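Copper-transporting atpase (Sulfolobus solfataricus, PDB 2YJ4) probably uses ATP hydrolysis to pump copper or related metal cations across the cell membrane, this chain holding its phosphorylation and nucleotide-binding domains. Local coordinates at residues I31-T36 against L153-L158; Q48-S53 against I128-I133; A59-A64 against K84-K89; K200-G205 against A217-A222; M223-D228 against V239-G244. The protein carries 1 engineered substitution. One frame throughout, in Å; residues are numbered along the deposited sequence.

In the fold
Two domains divide the five contacts. Contacts 1 and 4 are buried and join neighbouring parallel strands of one sheet in the phosphorylation domain; their centres lie about 9 Å apart, and strands 30-34 and 201-205 adjoin, with I32 N to L202 O 2.8 Å. Contact 5, at the surface, follows from contact 4 through the backbone pairing of G205 with M223, and replaces regular strand pairing with a side-chain amide oxygen bonded to a turn. Contacts 2 and 3, opposite contacts 1 and 4 about the chain's centre, lie in the nucleotide-binding domain and are only partly buried: an antiparallel edge pair with aromatic rings, and a helix held to a loop by a serine and a water. They touch through F131 and A59.

Contact 1: I31-T36 against L153-L158; sequences IIFNKT and LKIIIL. Engineered in segment 31-36: N34 (natural residue Asp). With PO4 (phosphate ion), chain D.
I32 and L158 meet on one face of two parallel strands, 31-34 and 154-158, in the Rossmann-like sheet of a haloacid dehalogenase-type phosphorylation domain. The strand axes approach to 4.5 Å at an angle of 21°, and five backbone bonds join them, the shortest from F33 N to I156 O at 2.7 Å. In I32, CG1 stands anti to the carbonyl carbon (chi1 -59°), which sends CG2 forward along the strand onto L158 CG, 3.5 Å away. The CG1 branch runs instead beside I156, pointing the same way and reaching CB at 3.9 Å. The reverse face carries I31, F33, I155 and I157. There the F33 ring offers an edge to I155, with CD2 4.0 Å from CG2, while I31 CG1 meets the CD1 branch of L153; helices 142-149 and 163-173 pack over I155 and I157. N34 is an engineered residue, Asp in nature, at the first position of the DKTGT signature of P-type ATPases; its amide ND2 binds I204 O. K35 donates its backbone N to L158 O, and its chain bends so that NZ forms a salt bridge with D161. Beyond the strand T36 holds a phosphate ion, also bound by K187 and G160: its backbone N points at O1 almost straight (174°, 3.0 Å), and its OG1 donates to that same oxygen at 2.9 Å.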
# COMPACT_ATOMS: atom_id res chain seq x y z
N ILE A 31 13.59 7.42 9.66
CA ILE A 31 12.34 6.67 9.68
C ILE A 31 11.84 6.51 8.25
O ILE A 31 11.52 7.51 7.59
CB ILE A 31 11.23 7.40 10.48
CG1 ILE A 31 11.74 7.79 11.86
CG2 ILE A 31 9.99 6.50 10.65
CD1 ILE A 31 11.75 6.64 12.85
N ILE A 32 11.78 5.28 7.77
CA ILE A 32 11.31 5.06 6.40
C ILE A 32 9.93 4.42 6.35
O ILE A 32 9.71 3.38 6.96
CB ILE A 32 12.25 4.18 5.60
CG1 ILE A 32 13.65 4.80 5.54
CG2 ILE A 32 11.70 3.99 4.20
CD1 ILE A 32 14.72 3.86 4.92
N PHE A 33 9.00 5.06 5.66
CA PHE A 33 7.69 4.47 5.50
C PHE A 33 7.55 3.85 4.13
O PHE A 33 7.74 4.54 3.13
CB PHE A 33 6.60 5.52 5.63
CG PHE A 33 6.43 6.03 7.02
CD1 PHE A 33 5.59 5.39 7.92
CD2 PHE A 33 7.11 7.16 7.44
CE1 PHE A 33 5.42 5.86 9.20
CE2 PHE A 33 6.95 7.64 8.73
CZ PHE A 33 6.10 6.99 9.61
N ASN A 34 7.22 2.57 4.09
CA ASN A 34 6.63 2.00 2.88
C ASN A 34 5.22 2.55 2.74
O ASN A 34 4.49 2.63 3.72
CB ASN A 34 6.60 0.48 2.93
CG ASN A 34 7.98 -0.12 2.86
OD1 ASN A 34 8.59 -0.17 1.78
ND2 ASN A 34 8.49 -0.58 4.01
N LYS A 35 4.84 2.95 1.53
CA LYS A 35 3.56 3.59 1.33
C LYS A 35 2.38 2.66 1.60
O LYS A 35 1.68 2.81 2.61
CB LYS A 35 3.45 4.17 -0.09
CG LYS A 35 2.31 5.17 -0.24
CD LYS A 35 1.82 5.38 -1.67
CE LYS A 35 0.93 4.24 -2.12
NZ LYS A 35 -0.11 4.69 -3.08
N THR A 36 2.16 1.71 0.70
CA THR A 36 0.91 0.93 0.64
C THR A 36 0.58 0.18 1.91
O THR A 36 1.32 -0.69 2.34
CB THR A 36 0.94 -0.09 -0.53
OG1 THR A 36 1.37 0.56 -1.73
CG2 THR A 36 -0.44 -0.66 -0.76
N LEU A 153 14.80 13.81 13.14
CA LEU A 153 14.52 12.62 12.35
C LEU A 153 14.27 12.93 10.88
O LEU A 153 13.42 13.75 10.53
CB LEU A 153 13.37 11.82 12.96
CG LEU A 153 13.75 11.12 14.26
CD1 LEU A 153 12.63 10.25 14.77
CD2 LEU A 153 14.98 10.27 14.05
N LYS A 154 15.05 12.27 10.03
CA LYS A 154 14.83 12.28 8.59
C LYS A 154 13.75 11.25 8.25
O LYS A 154 13.74 10.12 8.75
CB LYS A 154 16.12 11.95 7.84
CG LYS A 154 15.93 11.67 6.36
CD LYS A 154 17.25 11.21 5.73
CE LYS A 154 18.03 10.34 6.71
NZ LYS A 154 19.41 10.05 6.26
N ILE A 155 12.82 11.66 7.40
CA ILE A 155 11.71 10.79 7.07
C ILE A 155 11.76 10.53 5.59
O ILE A 155 11.85 11.46 4.81
CB ILE A 155 10.37 11.43 7.41
CG1 ILE A 155 10.28 11.67 8.92
CG2 ILE A 155 9.24 10.56 6.92
CD1 ILE A 155 8.93 12.13 9.38
N ILE A 156 11.72 9.25 5.22
CA ILE A 156 11.73 8.86 3.83
C ILE A 156 10.51 8.00 3.54
O ILE A 156 10.12 7.15 4.36
CB ILE A 156 13.03 8.06 3.49
CG1 ILE A 156 14.28 8.88 3.84
CG2 ILE A 156 13.02 7.63 2.02
CD1 ILE A 156 15.59 8.13 3.66
N ILE A 157 9.90 8.21 2.38
CA ILE A 157 8.85 7.31 1.93
C ILE A 157 9.30 6.50 0.71
O ILE A 157 9.86 7.05 -0.23
CB ILE A 157 7.58 8.04 1.59
CG1 ILE A 157 7.09 8.82 2.83
CG2 ILE A 157 6.52 7.05 1.09
CD1 ILE A 157 5.85 9.67 2.59
N LEU A 158 9.05 5.19 0.75
CA LEU A 158 9.30 4.26 -0.34
C LEU A 158 8.03 3.55 -0.80
O LEU A 158 7.18 3.20 0.02
CB LEU A 158 10.28 3.19 0.12
CG LEU A 158 11.63 3.64 0.67
CD1 LEU A 158 12.44 2.42 1.06
CD2 LEU A 158 12.35 4.49 -0.36
P PO4 D . 4.68 -0.52 -1.29
O1 PO4 D . 4.23 0.92 -1.38
O2 PO4 D . 6.04 -0.68 -1.95
O3 PO4 D . 4.75 -0.92 0.16
O4 PO4 D . 3.74 -1.44 -2.07

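Contact 2: Q48-S53 against I128-I133; sequences QFIGDS and IASFNI
F49 and F131 touch across the antiparallel pair of strands 48-50 and 128-133, at one margin of the six-stranded sheet of the nucleotide-binding domain. The backbone bonds come first. I50 and S130 form a hydrogen-bonded pair closed in both directions, with I50 N to S130 O at 2.8 Å. Q48 and N132 repeat the pattern less evenly: N132 N reaches Q48 O at 2.7 Å, but the return bond from Q48 N to N132 O is weak at 3.3 Å. Between them lies the non-hydrogen-bonded pair F49 and F131, where F131 CA and F49 CA each turn a hydrogen toward a carbonyl, of Q48 and S130 respectively.

The apolar contacts gather under this middle pair. The two phenylalanines start out differently, F49 with CG anti to its nitrogen (chi1 173°) and F131 with CG beside it (chi1 -66°), and this brings the two rings together obliquely. F49 CD1 sits over one face of F131, toward the rim and 3.4 Å from CZ, with the ring planes at 44°. A129 CB closes on F49 CE1 at 3.5 Å. Helices 53-63 and 69-81 lie against both rings through L56 and Y77.

Chain geometry completes the edge. I128 and A129 make a classic bulge against V121, and D52 is the N-cap of helix 53-63, its side chain capping a backbone N while OD1 bonds S55 OG. Backbone bonds thus set the register, while F49, F131 and A129 seat this margin on the helices and leave the mainly polar face, Q48, S130 and N132 with I50 among them, turned away.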
# COMPACT_ATOMS: atom_id res chain seq x y z
N GLN A 48 -11.45 7.45 -10.49
CA GLN A 48 -12.09 7.94 -11.69
C GLN A 48 -12.38 6.88 -12.75
O GLN A 48 -11.56 5.98 -13.01
CB GLN A 48 -11.28 9.09 -12.29
CG GLN A 48 -11.85 9.57 -13.61
CD GLN A 48 -11.82 11.07 -13.72
OE1 GLN A 48 -12.61 11.77 -13.09
NE2 GLN A 48 -10.88 11.58 -14.53
N PHE A 49 -13.55 7.01 -13.34
CA PHE A 49 -13.94 6.21 -14.48
C PHE A 49 -14.12 7.14 -15.66
O PHE A 49 -14.81 8.16 -15.55
CB PHE A 49 -15.27 5.51 -14.23
CG PHE A 49 -15.81 4.80 -15.43
CD1 PHE A 49 -15.17 3.68 -15.95
CD2 PHE A 49 -16.95 5.25 -16.06
CE1 PHE A 49 -15.66 3.03 -17.06
CE2 PHE A 49 -17.45 4.60 -17.18
CZ PHE A 49 -16.80 3.49 -17.68
N ILE A 50 -13.50 6.80 -16.78
CA ILE A 50 -13.73 7.53 -18.03
C ILE A 50 -14.36 6.63 -19.06
O ILE A 50 -13.76 5.66 -19.48
CB ILE A 50 -12.43 8.00 -18.64
CG1 ILE A 50 -11.68 8.91 -17.67
CG2 ILE A 50 -12.73 8.70 -19.94
CD1 ILE A 50 -10.29 9.33 -18.14
N GLY A 51 -15.58 6.95 -19.47
CA GLY A 51 -16.30 6.13 -20.43
C GLY A 51 -17.77 6.22 -20.08
O GLY A 51 -18.13 7.01 -19.21
N ASP A 52 -18.62 5.43 -20.73
CA ASP A 52 -20.05 5.52 -20.45
C ASP A 52 -20.56 4.35 -19.62
O ASP A 52 -19.82 3.43 -19.28
CB ASP A 52 -20.86 5.69 -21.73
CG ASP A 52 -20.89 4.43 -22.60
OD1 ASP A 52 -20.36 3.36 -22.19
OD2 ASP A 52 -21.47 4.51 -23.71
N SER A 53 -21.85 4.38 -19.30
CA SER A 53 -22.43 3.44 -18.36
C SER A 53 -22.52 2.03 -18.94
O SER A 53 -22.48 1.04 -18.20
CB SER A 53 -23.81 3.92 -17.92
OG SER A 53 -23.76 5.30 -17.62
N ILE A 128 -12.10 1.23 -24.69
CA ILE A 128 -13.34 1.96 -24.71
C ILE A 128 -13.58 2.79 -23.44
O ILE A 128 -14.32 3.76 -23.46
CB ILE A 128 -14.51 1.02 -24.97
CG1 ILE A 128 -15.62 1.80 -25.66
CG2 ILE A 128 -14.97 0.40 -23.68
CD1 ILE A 128 -15.18 2.27 -27.04
N ALA A 129 -12.94 2.41 -22.35
CA ALA A 129 -13.08 3.14 -21.10
C ALA A 129 -11.86 2.85 -20.25
O ALA A 129 -11.10 1.94 -20.56
CB ALA A 129 -14.39 2.74 -20.35
N SER A 130 -11.68 3.60 -19.18
CA SER A 130 -10.63 3.24 -18.23
C SER A 130 -10.90 3.71 -16.82
O SER A 130 -11.67 4.63 -16.57
CB SER A 130 -9.27 3.78 -18.66
OG SER A 130 -9.35 5.18 -18.84
N PHE A 131 -10.22 3.04 -15.89
CA PHE A 131 -10.30 3.35 -14.49
C PHE A 131 -8.98 3.85 -13.98
O PHE A 131 -7.91 3.32 -14.30
CB PHE A 131 -10.68 2.09 -13.71
CG PHE A 131 -12.04 1.60 -14.00
CD1 PHE A 131 -12.27 0.79 -15.09
CD2 PHE A 131 -13.11 1.95 -13.18
CE1 PHE A 131 -13.55 0.33 -15.37
CE2 PHE A 131 -14.38 1.50 -13.45
CZ PHE A 131 -14.61 0.68 -14.55
N ASN A 132 -9.05 4.89 -13.17
CA ASN A 132 -7.91 5.28 -12.38
C ASN A 132 -8.17 4.71 -11.00
O ASN A 132 -9.15 5.07 -10.35
CB ASN A 132 -7.75 6.81 -12.34
CG ASN A 132 -6.52 7.24 -11.58
OD1 ASN A 132 -6.61 7.78 -10.48
ND2 ASN A 132 -5.34 6.99 -12.15
N ILE A 133 -7.32 3.79 -10.55
CA ILE A 133 -7.54 3.26 -9.22
C ILE A 133 -6.39 3.63 -8.29
O ILE A 133 -5.23 3.68 -8.68
CB ILE A 133 -7.86 1.72 -9.22
CG1 ILE A 133 -6.62 0.89 -8.90
CG2 ILE A 133 -8.54 1.25 -10.51
CD1 ILE A 133 -6.42 0.71 -7.44

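Contact 3: A59-A64 against K84-K89; sequences AASVEA and KILEVK. With AMP (adenosine monophosphate), chain C.
S61 and I85 bring helix 53-63 and the irregular loop 84-89 together, their CA atoms 4.7 Å apart, as the loop passes beside the last turn of the helix without pairing to it as a strand would. Both belong to the nucleotide-binding domain, an antiparallel sheet with helices packed on it, where the loop leads from helix 69-81 into strand 91-93. S61 carries the polar link. Its OG, anti to the carbonyl carbon (chi1 -55°), accepts the backbone N-H of L86 at 2.7 Å and is also bonded to A57 O one helical turn back. Two such partners probably hold the hydroxyl's rotation. A second connection is made by a water that donates to S61 O and to L86 O, at 2.9 Å from the former, so S61 O meets the loop through solvent as well. Apolar groups flank these bonds. V88 CG2 lies 3.5 Å from S61 O, and the V88 and V62 side chains cross at about a right angle, CG2 to CG2. On the other flank I85 divides its branches, CD1 against A60 CB at 4.1 Å and CG2 against A64 CB. Strand 98-103 backs the contact through I103, which touches both S61 and V88. The helix also presents E63, pointing away from the loop, to bound AMP; its chain bends at chi2, N6 of the adenine donates to OE1 at 3.3 Å, and OE2 lies 2.8 Å from N1.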
# COMPACT_ATOMS: atom_id res chain seq x y z
N ALA A 59 -17.58 -3.87 -17.93
CA ALA A 59 -16.40 -4.06 -17.09
C ALA A 59 -16.71 -4.74 -15.76
O ALA A 59 -16.06 -5.73 -15.40
CB ALA A 59 -15.67 -2.74 -16.86
N ALA A 60 -17.68 -4.22 -15.01
CA ALA A 60 -18.03 -4.81 -13.71
C ALA A 60 -18.62 -6.23 -13.86
O ALA A 60 -18.33 -7.11 -13.07
CB ALA A 60 -19.00 -3.91 -12.95
N SER A 61 -19.45 -6.44 -14.86
CA SER A 61 -19.96 -7.80 -15.08
C SER A 61 -18.78 -8.78 -15.18
O SER A 61 -18.74 -9.81 -14.50
CB SER A 61 -20.83 -7.87 -16.33
OG SER A 61 -21.88 -6.93 -16.28
N VAL A 62 -17.80 -8.46 -16.03
CA VAL A 62 -16.65 -9.35 -16.18
C VAL A 62 -15.85 -9.44 -14.89
O VAL A 62 -15.47 -10.53 -14.48
CB VAL A 62 -15.74 -8.94 -17.35
CG1 VAL A 62 -14.41 -9.65 -17.27
CG2 VAL A 62 -16.42 -9.25 -18.67
N GLU A 63 -15.61 -8.30 -14.24
CA GLU A 63 -14.83 -8.30 -12.99
C GLU A 63 -15.57 -8.95 -11.83
O GLU A 63 -14.98 -9.23 -10.79
CB GLU A 63 -14.42 -6.88 -12.59
CG GLU A 63 -13.50 -6.19 -13.57
CD GLU A 63 -12.05 -6.62 -13.42
OE1 GLU A 63 -11.80 -7.66 -12.78
OE2 GLU A 63 -11.17 -5.91 -13.94
N ALA A 64 -16.86 -9.20 -11.99
CA ALA A 64 -17.65 -9.76 -10.89
C ALA A 64 -17.20 -11.17 -10.61
O ALA A 64 -17.45 -11.70 -9.52
CB ALA A 64 -19.16 -9.73 -11.21
N LYS A 84 -26.27 -2.78 -13.21
CA LYS A 84 -26.39 -4.13 -12.68
C LYS A 84 -25.41 -5.09 -13.33
O LYS A 84 -24.91 -4.83 -14.41
CB LYS A 84 -27.84 -4.64 -12.80
CG LYS A 84 -28.20 -5.20 -14.16
CD LYS A 84 -29.69 -5.46 -14.27
CE LYS A 84 -30.03 -5.87 -15.71
NZ LYS A 84 -31.50 -5.81 -16.00
N ILE A 85 -25.11 -6.18 -12.64
CA ILE A 85 -24.21 -7.20 -13.14
C ILE A 85 -24.87 -8.01 -14.27
O ILE A 85 -25.99 -8.51 -14.13
CB ILE A 85 -23.77 -8.14 -12.00
CG1 ILE A 85 -22.97 -7.35 -10.96
CG2 ILE A 85 -22.98 -9.34 -12.56
CD1 ILE A 85 -21.87 -6.49 -11.60
N LEU A 86 -24.18 -8.13 -15.41
CA LEU A 86 -24.74 -8.84 -16.54
C LEU A 86 -24.14 -10.22 -16.59
O LEU A 86 -23.09 -10.47 -16.00
CB LEU A 86 -24.50 -8.09 -17.85
CG LEU A 86 -25.18 -6.72 -18.00
CD1 LEU A 86 -24.89 -6.14 -19.38
CD2 LEU A 86 -26.67 -6.82 -17.77
N GLU A 87 -24.82 -11.13 -17.28
CA GLU A 87 -24.32 -12.49 -17.40
C GLU A 87 -23.14 -12.54 -18.39
O GLU A 87 -23.24 -12.03 -19.51
CB GLU A 87 -25.44 -13.45 -17.84
CG GLU A 87 -24.93 -14.78 -18.41
CD GLU A 87 -25.88 -15.96 -18.16
OE1 GLU A 87 -27.06 -15.90 -18.61
OE2 GLU A 87 -25.43 -16.94 -17.53
N VAL A 88 -22.06 -13.17 -17.95
CA VAL A 88 -20.83 -13.29 -18.74
C VAL A 88 -20.54 -14.74 -19.13
O VAL A 88 -20.68 -15.65 -18.31
CB VAL A 88 -19.61 -12.82 -17.91
CG1 VAL A 88 -18.31 -13.05 -18.67
CG2 VAL A 88 -19.79 -11.37 -17.47
N LYS A 89 -20.10 -14.95 -20.37
CA LYS A 89 -19.70 -16.28 -20.84
C LYS A 89 -18.19 -16.38 -21.14
O LYS A 89 -17.55 -15.38 -21.47
CB LYS A 89 -20.54 -16.69 -22.07
CG LYS A 89 -21.93 -17.25 -21.72
CD LYS A 89 -22.88 -17.23 -22.93
CE LYS A 89 -24.28 -17.79 -22.58
NZ LYS A 89 -25.33 -17.65 -23.65
P AMP C . -1.04 -8.46 -8.98
O1P AMP C . 0.40 -8.85 -9.23
O2P AMP C . -1.87 -9.72 -8.79
O3P AMP C . -1.10 -7.39 -7.91
O5' AMP C . -1.37 -7.82 -10.40
C5' AMP C . -0.55 -6.81 -10.95
C4' AMP C . -1.31 -5.97 -11.95
O4' AMP C . -2.13 -6.83 -12.78
C3' AMP C . -2.30 -4.98 -11.36
O3' AMP C . -1.69 -3.79 -10.90
C2' AMP C . -3.28 -4.76 -12.51
O2' AMP C . -2.76 -3.84 -13.46
C1' AMP C . -3.31 -6.15 -13.15
N9 AMP C . -4.47 -6.95 -12.70
C8 AMP C . -4.42 -8.06 -11.94
N7 AMP C . -5.66 -8.56 -11.71
C5 AMP C . -6.53 -7.76 -12.35
C6 AMP C . -8.00 -7.72 -12.53
N6 AMP C . -8.77 -8.66 -11.96
N1 AMP C . -8.53 -6.71 -13.26
C2 AMP C . -7.75 -5.77 -13.82
N3 AMP C . -6.41 -5.74 -13.71
C4 AMP C . -5.75 -6.69 -13.00
O HOH W 1 -21.13 -11.47 -14.23

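Contact 4: K200-G205 against A217-A222; sequences KVLMIG and ADVSVA
The carboxylate of D218 is the flat group here, set against K200 and V201, where strand 201-205 begins. V201 N donates to OD2 from the anti side, 34° out of the carboxylate plane, along a nearly straight bond of 3.0 Å (177°). The other oxygen, OD1, faces the K200 chain: a bend at chi2 (-76°) carries CD to 3.7 Å from OD1, and NZ forms a long salt bridge with that atom at the same distance. A weak ion pair to E27 gives the lysine a second partner. Just beyond, V201 O takes the N-H of V219 and, weakly, that of D218, so the residues leading into strand 219-222 are held to this carbonyl. Strands 201-205 and 219-222 then run parallel as neighbours, joined by helix 211-216 in a beta-alpha-beta unit of the phosphorylation domain's sheet. Backbone bonds continue through M203 and G205, V221 N to M203 O measuring 2.8 Å. On the face with L202, V219, I204 and V221, L202 meets two valines: CD1 presses on V219 CG2 at 3.4 Å, and CD2 reaches V221 CG2 at 4.0 Å. I204 lies alongside V221, pointing the same way, CG1 to CB. On the opposite face M203 rests CB on A217 CB at 3.9 Å and touches A213 and L214 of the connecting helix and I191 of helix 184-196.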
# COMPACT_ATOMS: atom_id res chain seq x y z
N LYS A 200 20.89 4.97 11.23
CA LYS A 200 20.13 3.95 11.93
C LYS A 200 18.66 4.03 11.50
O LYS A 200 17.97 5.01 11.76
CB LYS A 200 20.28 4.11 13.44
CG LYS A 200 21.67 3.76 13.96
CD LYS A 200 21.89 2.26 14.02
CE LYS A 200 23.33 1.92 14.39
NZ LYS A 200 23.57 0.44 14.43
N VAL A 201 18.19 3.00 10.82
CA VAL A 201 16.93 3.08 10.13
C VAL A 201 15.82 2.29 10.82
O VAL A 201 15.99 1.11 11.14
CB VAL A 201 17.09 2.60 8.68
CG1 VAL A 201 15.72 2.53 7.98
CG2 VAL A 201 18.07 3.50 7.94
N LEU A 202 14.71 2.97 11.06
CA LEU A 202 13.49 2.31 11.52
C LEU A 202 12.52 2.36 10.36
O LEU A 202 12.31 3.42 9.76
CB LEU A 202 12.89 3.00 12.75
CG LEU A 202 11.67 2.28 13.35
CD1 LEU A 202 11.56 2.53 14.83
CD2 LEU A 202 10.38 2.66 12.63
N MET A 203 11.94 1.21 10.01
CA MET A 203 11.05 1.14 8.86
C MET A 203 9.74 0.52 9.23
O MET A 203 9.68 -0.48 9.95
CB MET A 203 11.66 0.36 7.68
CG MET A 203 10.64 -0.06 6.59
SD MET A 203 11.44 -0.89 5.19
CE MET A 203 13.00 -0.03 5.29
N ILE A 204 8.68 1.12 8.73
CA ILE A 204 7.36 0.54 8.87
C ILE A 204 6.93 0.01 7.51
O ILE A 204 7.04 0.70 6.50
CB ILE A 204 6.35 1.56 9.44
CG1 ILE A 204 6.88 2.15 10.74
CG2 ILE A 204 5.02 0.88 9.70
CD1 ILE A 204 7.47 3.53 10.60
N GLY A 205 6.46 -1.23 7.49
CA GLY A 205 6.02 -1.87 6.27
C GLY A 205 4.75 -2.69 6.45
O GLY A 205 4.19 -2.76 7.55
N ALA A 217 16.12 -3.49 8.07
CA ALA A 217 16.09 -2.29 8.90
C ALA A 217 16.71 -2.56 10.27
O ALA A 217 16.74 -3.69 10.75
CB ALA A 217 14.68 -1.75 9.05
N ASP A 218 17.23 -1.49 10.88
CA ASP A 218 17.81 -1.58 12.22
C ASP A 218 16.71 -1.88 13.23
O ASP A 218 16.90 -2.64 14.16
CB ASP A 218 18.57 -0.29 12.55
CG ASP A 218 19.88 -0.17 11.77
OD1 ASP A 218 20.89 -0.76 12.22
OD2 ASP A 218 19.88 0.49 10.70
N VAL A 219 15.56 -1.27 13.05
CA VAL A 219 14.37 -1.74 13.74
C VAL A 219 13.21 -1.73 12.76
O VAL A 219 13.05 -0.79 11.97
CB VAL A 219 14.07 -0.95 15.04
CG1 VAL A 219 14.86 0.35 15.08
CG2 VAL A 219 12.57 -0.70 15.20
N SER A 220 12.42 -2.79 12.80
CA SER A 220 11.38 -2.97 11.82
C SER A 220 10.01 -3.08 12.47
O SER A 220 9.83 -3.80 13.45
CB SER A 220 11.68 -4.22 10.98
OG SER A 220 11.90 -5.34 11.82
N VAL A 221 9.05 -2.35 11.91
CA VAL A 221 7.67 -2.43 12.33
C VAL A 221 6.79 -2.92 11.18
O VAL A 221 6.82 -2.38 10.09
CB VAL A 221 7.16 -1.06 12.82
CG1 VAL A 221 5.79 -1.22 13.47
CG2 VAL A 221 8.15 -0.43 13.81
N ALA A 222 5.99 -3.95 11.45
CA ALA A 222 4.97 -4.40 10.51
C ALA A 222 3.59 -3.89 10.96
O ALA A 222 3.33 -3.74 12.16
CB ALA A 222 4.98 -5.89 10.41

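Contact 5: M223-D228 against V239-G244; sequences MGNGVD and VSNDIG
N241 reaches G224 and N225 because its backbone sits in the left-handed region (phi 51°, psi 23°) and its CG stands anti to the carbonyl carbon (chi1 -62°), which throws the amide across to the opposite loop. M223 comes to meet it with a chain bent at both chi2 and chi3, folding the terminal methyl back beside the asparagine.

The residues M223 to G226 form a type I turn, closed by G226 N to M223 O at 3.1 Å. Into this turn N241 OD1 accepts N225 N at 2.9 Å, the donor lying in the amide's carbonyl plane and on a lone pair. G224 N comes to 2.7 Å from the same oxygen. The backbones themselves draw close at the start, with G224 CA 3.9 Å from V239 CA. Apolar contacts sit beside the amide: M223 CE touches N241 CA at 3.5 Å, and M223 SD meets the tip of I243, CD1, at 3.7 Å, the two chains crossing at about a right angle.

Strand 219-223 delivers this turn from the sheet of the phosphorylation domain, M223 pairing with G205, and K231 NZ is hydrogen-bonded to G224 O. In residues 239-244, D242 N-caps helix 243-250 and has T245 as a partner. R138 lies against M223, N225 and N241. The chemistry is that of one amide oxygen accepting from the backbone of the turn, with methionine and isoleucine beside it, and it ties the turn after strand 219-223 to the start of helix 243-250.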
# COMPACT_ATOMS: atom_id res chain seq x y z
N MET A 223 2.71 -3.62 10.01
CA MET A 223 1.34 -3.23 10.34
C MET A 223 0.53 -4.43 10.82
O MET A 223 0.86 -5.58 10.51
CB MET A 223 0.67 -2.62 9.12
CG MET A 223 1.32 -1.34 8.64
SD MET A 223 1.24 -0.03 9.87
CE MET A 223 -0.54 0.16 10.00
N GLY A 224 -0.54 -4.16 11.56
CA GLY A 224 -1.45 -5.21 11.97
C GLY A 224 -2.09 -5.93 10.80
O GLY A 224 -2.07 -7.16 10.73
N ASN A 225 -2.63 -5.18 9.86
CA ASN A 225 -3.27 -5.80 8.70
C ASN A 225 -2.24 -6.33 7.70
O ASN A 225 -2.57 -6.66 6.57
CB ASN A 225 -4.27 -4.85 8.03
CG ASN A 225 -3.72 -3.44 7.87
OD1 ASN A 225 -2.83 -3.18 7.03
ND2 ASN A 225 -4.25 -2.51 8.66
N GLY A 226 -0.99 -6.41 8.15
CA GLY A 226 0.12 -6.84 7.32
C GLY A 226 0.21 -8.35 7.09
O GLY A 226 -0.29 -9.16 7.88
N VAL A 227 0.88 -8.71 5.99
CA VAL A 227 1.04 -10.11 5.59
C VAL A 227 2.04 -10.85 6.47
O VAL A 227 2.87 -10.24 7.16
CB VAL A 227 1.47 -10.21 4.10
CG1 VAL A 227 0.51 -9.41 3.24
CG2 VAL A 227 2.91 -9.72 3.92
N ASP A 228 1.95 -12.18 6.43
CA ASP A 228 2.73 -13.02 7.34
C ASP A 228 4.25 -12.93 7.14
O ASP A 228 4.99 -12.78 8.12
CB ASP A 228 2.24 -14.47 7.30
CG ASP A 228 1.07 -14.71 8.25
OD1 ASP A 228 1.09 -14.17 9.38
OD2 ASP A 228 0.13 -15.44 7.86
N VAL A 239 -0.29 -3.96 15.95
CA VAL A 239 -1.58 -4.63 15.83
C VAL A 239 -2.70 -3.60 15.82
O VAL A 239 -3.78 -3.86 15.30
CB VAL A 239 -1.82 -5.64 16.97
CG1 VAL A 239 -0.70 -6.67 16.99
CG2 VAL A 239 -1.93 -4.93 18.31
N SER A 240 -2.42 -2.44 16.40
CA SER A 240 -3.37 -1.33 16.42
C SER A 240 -3.49 -0.63 15.07
O SER A 240 -4.42 0.16 14.86
CB SER A 240 -2.92 -0.30 17.45
OG SER A 240 -1.72 0.32 17.02
N ASN A 241 -2.55 -0.90 14.17
CA ASN A 241 -2.50 -0.20 12.89
C ASN A 241 -2.54 1.29 13.10
O ASN A 241 -2.93 2.03 12.20
CB ASN A 241 -3.66 -0.59 11.99
CG ASN A 241 -3.65 -2.05 11.66
OD1 ASN A 241 -2.68 -2.56 11.11
ND2 ASN A 241 -4.73 -2.75 12.00
N ASP A 242 -2.14 1.72 14.29
CA ASP A 242 -2.14 3.14 14.64
C ASP A 242 -0.72 3.70 14.65
O ASP A 242 -0.01 3.56 15.64
CB ASP A 242 -2.78 3.37 16.01
CG ASP A 242 -3.14 4.82 16.24
OD1 ASP A 242 -4.20 5.24 15.73
OD2 ASP A 242 -2.36 5.54 16.91
N ILE A 243 -0.34 4.33 13.55
CA ILE A 243 0.99 4.94 13.44
C ILE A 243 1.28 5.89 14.60
O ILE A 243 2.29 5.75 15.28
CB ILE A 243 1.12 5.74 12.13
CG1 ILE A 243 0.47 4.99 10.96
CG2 ILE A 243 2.58 6.17 11.90
CD1 ILE A 243 1.10 3.63 10.60
N GLY A 244 0.40 6.86 14.80
CA GLY A 244 0.54 7.79 15.91
C GLY A 244 1.08 7.11 17.16
O GLY A 244 2.02 7.58 17.79